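Long-range contact in hypoxanthine phosphoribosyltransferase (Leishmania donovani, PDB 7CMJ), which transfers the 5-phosphoribosyl group from phosphoribosyl pyrophosphate onto hypoxanthine or guanine, making IMP or GMP in purine salvage: residues 121-126 with 136-141. Numbering follows the deposited sequence.
Sequences ILIVED and YLMRFM. With BA (barium ion), chain D.
In Ile121 and Ile123, CG1 lies opposite the carbonyl carbon (chi1 -54° and -64°) and the chain then runs extended, which carries each CD1 out from the strand to the helix. Met141 comes to meet them folded, bent at chi2 and chi3, and its tip and its root serve different partners: the tip methyl CE touches Ile121 CD1 at 3.5 Å, while CG, near the root, passes Ile123 CD1 at 4.1 Å, the two side chains running in opposite directions. Ile123 CD1 also rests against Met138 CG, 3.8 Å away, so the one methyl touches two residues a helical turn apart. Further along the strand, Leu137 CD2 lies 4.2 Å from Glu125 OE2, where the apolar contact ends against a carboxylate. Glu125 OE1 binds the barium ion at 2.4 Å, and Asp126 OD2 joins it at 2.5 Å, with two waters as further ligands. Leu62 and Val64 of strand 59-64 flank this apolar layer, extending it over the neighbouring strand. The axes of 121-125 and 136-141 run nearly antiparallel, at 153°, within a right-handed beta-alpha-beta crossover of strand 120-125, helix 131-142 and strand 148-153. Glu125 and Asp126, where the chain turns away from the sheet, belong to the phosphoribosyl pyrophosphate-binding motif characteristic of type I phosphoribosyltransferases.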
ATOM      1  N   ILE A 121      -0.389  -5.582 -21.784  1.00 36.17           N
ATOM      2  CA  ILE A 121      -0.430  -6.185 -20.461  1.00 37.87           C
ATOM      3  C   ILE A 121      -1.119  -7.531 -20.537  1.00 34.54           C
ATOM      4  O   ILE A 121      -2.161  -7.682 -21.190  1.00 45.55           O
ATOM      5  CB  ILE A 121      -1.168  -5.298 -19.447  1.00 47.49           C
ATOM      6  CG1 ILE A 121      -0.570  -3.899 -19.420  1.00 43.13           C
ATOM      7  CG2 ILE A 121      -1.171  -5.975 -18.071  1.00 47.02           C
ATOM      8  CD1 ILE A 121      -1.429  -2.993 -18.644  1.00 50.20           C
ATOM      9  N   LEU A 122      -0.553  -8.496 -19.840  1.00 36.93           N
ATOM     10  CA  LEU A 122      -1.159  -9.801 -19.656  1.00 35.98           C
ATOM     11  C   LEU A 122      -1.380  -9.997 -18.162  1.00 39.67           C
ATOM     12  O   LEU A 122      -0.417 -10.064 -17.393  1.00 35.98           O
ATOM     13  CB  LEU A 122      -0.265 -10.884 -20.240  1.00 38.38           C
ATOM     14  CG  LEU A 122      -0.912 -12.245 -20.467  1.00 48.67           C
ATOM     15  CD1 LEU A 122      -2.098 -12.077 -21.391  1.00 49.25           C
ATOM     16  CD2 LEU A 122       0.125 -13.222 -21.052  1.00 40.29           C
ATOM     17  N   ILE A 123      -2.642 -10.042 -17.743  1.00 41.51           N
ATOM     18  CA  ILE A 123      -2.972 -10.337 -16.351  1.00 41.50           C
ATOM     19  C   ILE A 123      -2.732 -11.824 -16.121  1.00 41.04           C
ATOM     20  O   ILE A 123      -3.304 -12.668 -16.821  1.00 40.44           O
ATOM     21  CB  ILE A 123      -4.423  -9.951 -16.024  1.00 38.92           C
ATOM     22  CG1 ILE A 123      -4.625  -8.446 -16.162  1.00 37.03           C
ATOM     23  CG2 ILE A 123      -4.795 -10.399 -14.621  1.00 32.26           C
ATOM     24  CD1 ILE A 123      -6.050  -7.997 -15.906  1.00 31.89           C
ATOM     25  N   VAL A 124      -1.877 -12.149 -15.151  1.00 28.49           N
ATOM     26  CA  VAL A 124      -1.516 -13.532 -14.863  1.00 30.38           C
ATOM     27  C   VAL A 124      -2.309 -14.026 -13.662  1.00 29.64           C
ATOM     28  O   VAL A 124      -2.179 -13.499 -12.552  1.00 33.36           O
ATOM     29  CB  VAL A 124      -0.014 -13.691 -14.623  1.00 30.11           C
ATOM     30  CG1 VAL A 124       0.296 -15.151 -14.266  1.00 28.02           C
ATOM     31  CG2 VAL A 124       0.749 -13.242 -15.854  1.00 28.15           C
ATOM     32  N   GLU A 125      -3.107 -15.063 -13.880  1.00 38.35           N
ATOM     33  CA  GLU A 125      -3.940 -15.645 -12.845  1.00 45.66           C
ATOM     34  C   GLU A 125      -3.727 -17.157 -12.772  1.00 44.30           C
ATOM     35  O   GLU A 125      -3.467 -17.824 -13.780  1.00 41.82           O
ATOM     36  CB  GLU A 125      -5.435 -15.323 -13.092  1.00 40.98           C
ATOM     37  CG  GLU A 125      -5.905 -14.043 -12.444  1.00 47.77           C
ATOM     38  CD  GLU A 125      -6.002 -14.178 -10.937  1.00 57.55           C
ATOM     39  OE1 GLU A 125      -5.650 -15.270 -10.448  1.00 61.68           O
ATOM     40  OE2 GLU A 125      -6.423 -13.212 -10.251  1.00 48.82           O
ATOM     41  N   ASP A 126      -3.856 -17.688 -11.553  1.00 39.31           N
ATOM     42  CA  ASP A 126      -3.823 -19.131 -11.340  1.00 42.03           C
ATOM     43  C   ASP A 126      -5.185 -19.772 -11.648  1.00 42.81           C
ATOM     44  O   ASP A 126      -5.256 -20.784 -12.347  1.00 44.35           O
ATOM     45  CB  ASP A 126      -3.375 -19.420  -9.898  1.00 30.80           C
ATOM     46  CG  ASP A 126      -4.212 -18.683  -8.884  1.00 43.77           C
ATOM     47  OD1 ASP A 126      -3.987 -18.813  -7.657  1.00 43.24           O
ATOM     48  OD2 ASP A 126      -5.123 -17.959  -9.337  1.00 59.29           O
ATOM     49  N   TYR A 136     -13.297  -6.416 -12.399  1.00 38.85           N
ATOM     50  CA  TYR A 136     -12.849  -5.202 -11.719  1.00 42.71           C
ATOM     51  C   TYR A 136     -11.362  -4.959 -11.951  1.00 37.44           C
ATOM     52  O   TYR A 136     -10.948  -3.840 -12.285  1.00 41.57           O
ATOM     53  CB  TYR A 136     -13.145  -5.270 -10.217  1.00 48.09           C
ATOM     54  CG  TYR A 136     -12.472  -4.134  -9.479  1.00 54.35           C
ATOM     55  CD1 TYR A 136     -11.285  -4.339  -8.761  1.00 33.37           C
ATOM     56  CD2 TYR A 136     -13.001  -2.834  -9.543  1.00 47.98           C
ATOM     57  CE1 TYR A 136     -10.663  -3.293  -8.120  1.00 35.43           C
ATOM     58  CE2 TYR A 136     -12.384  -1.772  -8.893  1.00 38.24           C
ATOM     59  CZ  TYR A 136     -11.218  -2.006  -8.187  1.00 43.42           C
ATOM     60  OH  TYR A 136     -10.602  -0.959  -7.546  1.00 56.32           O
ATOM     61  N   LEU A 137     -10.543  -5.990 -11.745  1.00 33.04           N
ATOM     62  CA  LEU A 137      -9.119  -5.879 -12.031  1.00 38.18           C
ATOM     63  C   LEU A 137      -8.873  -5.328 -13.433  1.00 41.31           C
ATOM     64  O   LEU A 137      -7.936  -4.547 -13.657  1.00 33.03           O
ATOM     65  CB  LEU A 137      -8.466  -7.247 -11.863  1.00 35.15           C
ATOM     66  CG  LEU A 137      -7.961  -7.666 -10.472  1.00 37.12           C
ATOM     67  CD1 LEU A 137      -8.872  -7.197  -9.397  1.00 42.17           C
ATOM     68  CD2 LEU A 137      -7.789  -9.198 -10.379  1.00 33.86           C
ATOM     69  N   MET A 138      -9.711  -5.716 -14.391  1.00 42.95           N
ATOM     70  CA  MET A 138      -9.504  -5.270 -15.763  1.00 45.45           C
ATOM     71  C   MET A 138      -9.897  -3.810 -15.912  1.00 48.61           C
ATOM     72  O   MET A 138      -9.147  -3.006 -16.476  1.00 58.25           O
ATOM     73  CB  MET A 138     -10.291  -6.154 -16.727  1.00 41.74           C
ATOM     74  CG  MET A 138      -9.680  -7.537 -16.936  1.00 45.33           C
ATOM     75  SD  MET A 138     -10.760  -8.695 -17.840  1.00 53.19           S
ATOM     76  CE  MET A 138     -10.659  -8.045 -19.514  1.00 53.99           C
ATOM     77  N   ARG A 139     -11.073  -3.451 -15.408  1.00 45.50           N
ATOM     78  CA  ARG A 139     -11.463  -2.051 -15.358  1.00 46.72           C
ATOM     79  C   ARG A 139     -10.369  -1.212 -14.702  1.00 50.45           C
ATOM     80  O   ARG A 139      -9.965  -0.169 -15.236  1.00 45.36           O
ATOM     81  CB  ARG A 139     -12.789  -1.921 -14.611  1.00 42.51           C
ATOM     82  CG  ARG A 139     -14.001  -1.833 -15.508  1.00 55.93           C
ATOM     83  CD  ARG A 139     -15.063  -2.849 -15.111  1.00 68.28           C
ATOM     84  NE  ARG A 139     -15.430  -2.729 -13.701  1.00 65.87           N
ATOM     85  CZ  ARG A 139     -16.094  -3.659 -13.024  1.00 61.79           C
ATOM     86  NH1 ARG A 139     -16.385  -3.470 -11.745  1.00 51.76           N
ATOM     87  NH2 ARG A 139     -16.472  -4.778 -13.633  1.00 71.40           N
ATOM     88  N   PHE A 140      -9.867  -1.672 -13.548  1.00 37.68           N
ATOM     89  CA  PHE A 140      -8.700  -1.057 -12.929  1.00 37.68           C
ATOM     90  C   PHE A 140      -7.584  -0.861 -13.947  1.00 46.47           C
ATOM     91  O   PHE A 140      -7.082   0.256 -14.136  1.00 45.41           O
ATOM     92  CB  PHE A 140      -8.215  -1.922 -11.761  1.00 34.53           C
ATOM     93  CG  PHE A 140      -7.008  -1.381 -11.062  1.00 44.34           C
ATOM     94  CD1 PHE A 140      -7.076  -0.199 -10.331  1.00 53.08           C
ATOM     95  CD2 PHE A 140      -5.804  -2.056 -11.106  1.00 47.52           C
ATOM     96  CE1 PHE A 140      -5.956   0.297  -9.662  1.00 49.31           C
ATOM     97  CE2 PHE A 140      -4.670  -1.558 -10.436  1.00 45.86           C
ATOM     98  CZ  PHE A 140      -4.749  -0.385  -9.727  1.00 42.52           C
ATOM     99  N   MET A 141      -7.195  -1.950 -14.631  1.00 35.84           N
ATOM    100  CA  MET A 141      -6.069  -1.879 -15.550  1.00 34.34           C
ATOM    101  C   MET A 141      -6.408  -1.040 -16.767  1.00 40.04           C
ATOM    102  O   MET A 141      -5.553  -0.314 -17.284  1.00 41.91           O
ATOM    103  CB  MET A 141      -5.640  -3.281 -15.978  1.00 44.94           C
ATOM    104  CG  MET A 141      -5.088  -4.158 -14.858  1.00 47.12           C
ATOM    105  SD  MET A 141      -3.708  -3.406 -13.985  1.00 45.96           S
ATOM    106  CE  MET A 141      -2.696  -2.831 -15.350  1.00 51.58           C
TER
HETATM  107 BA    BA D 302      -5.542 -15.845  -8.102  1.00 77.22          BA
HETATM  108  O   HOH W   1      -2.817 -15.099  -8.517  1.00 58.30           O
HETATM  109  O   HOH W   2      -7.874 -16.661  -8.446  1.00 69.79           O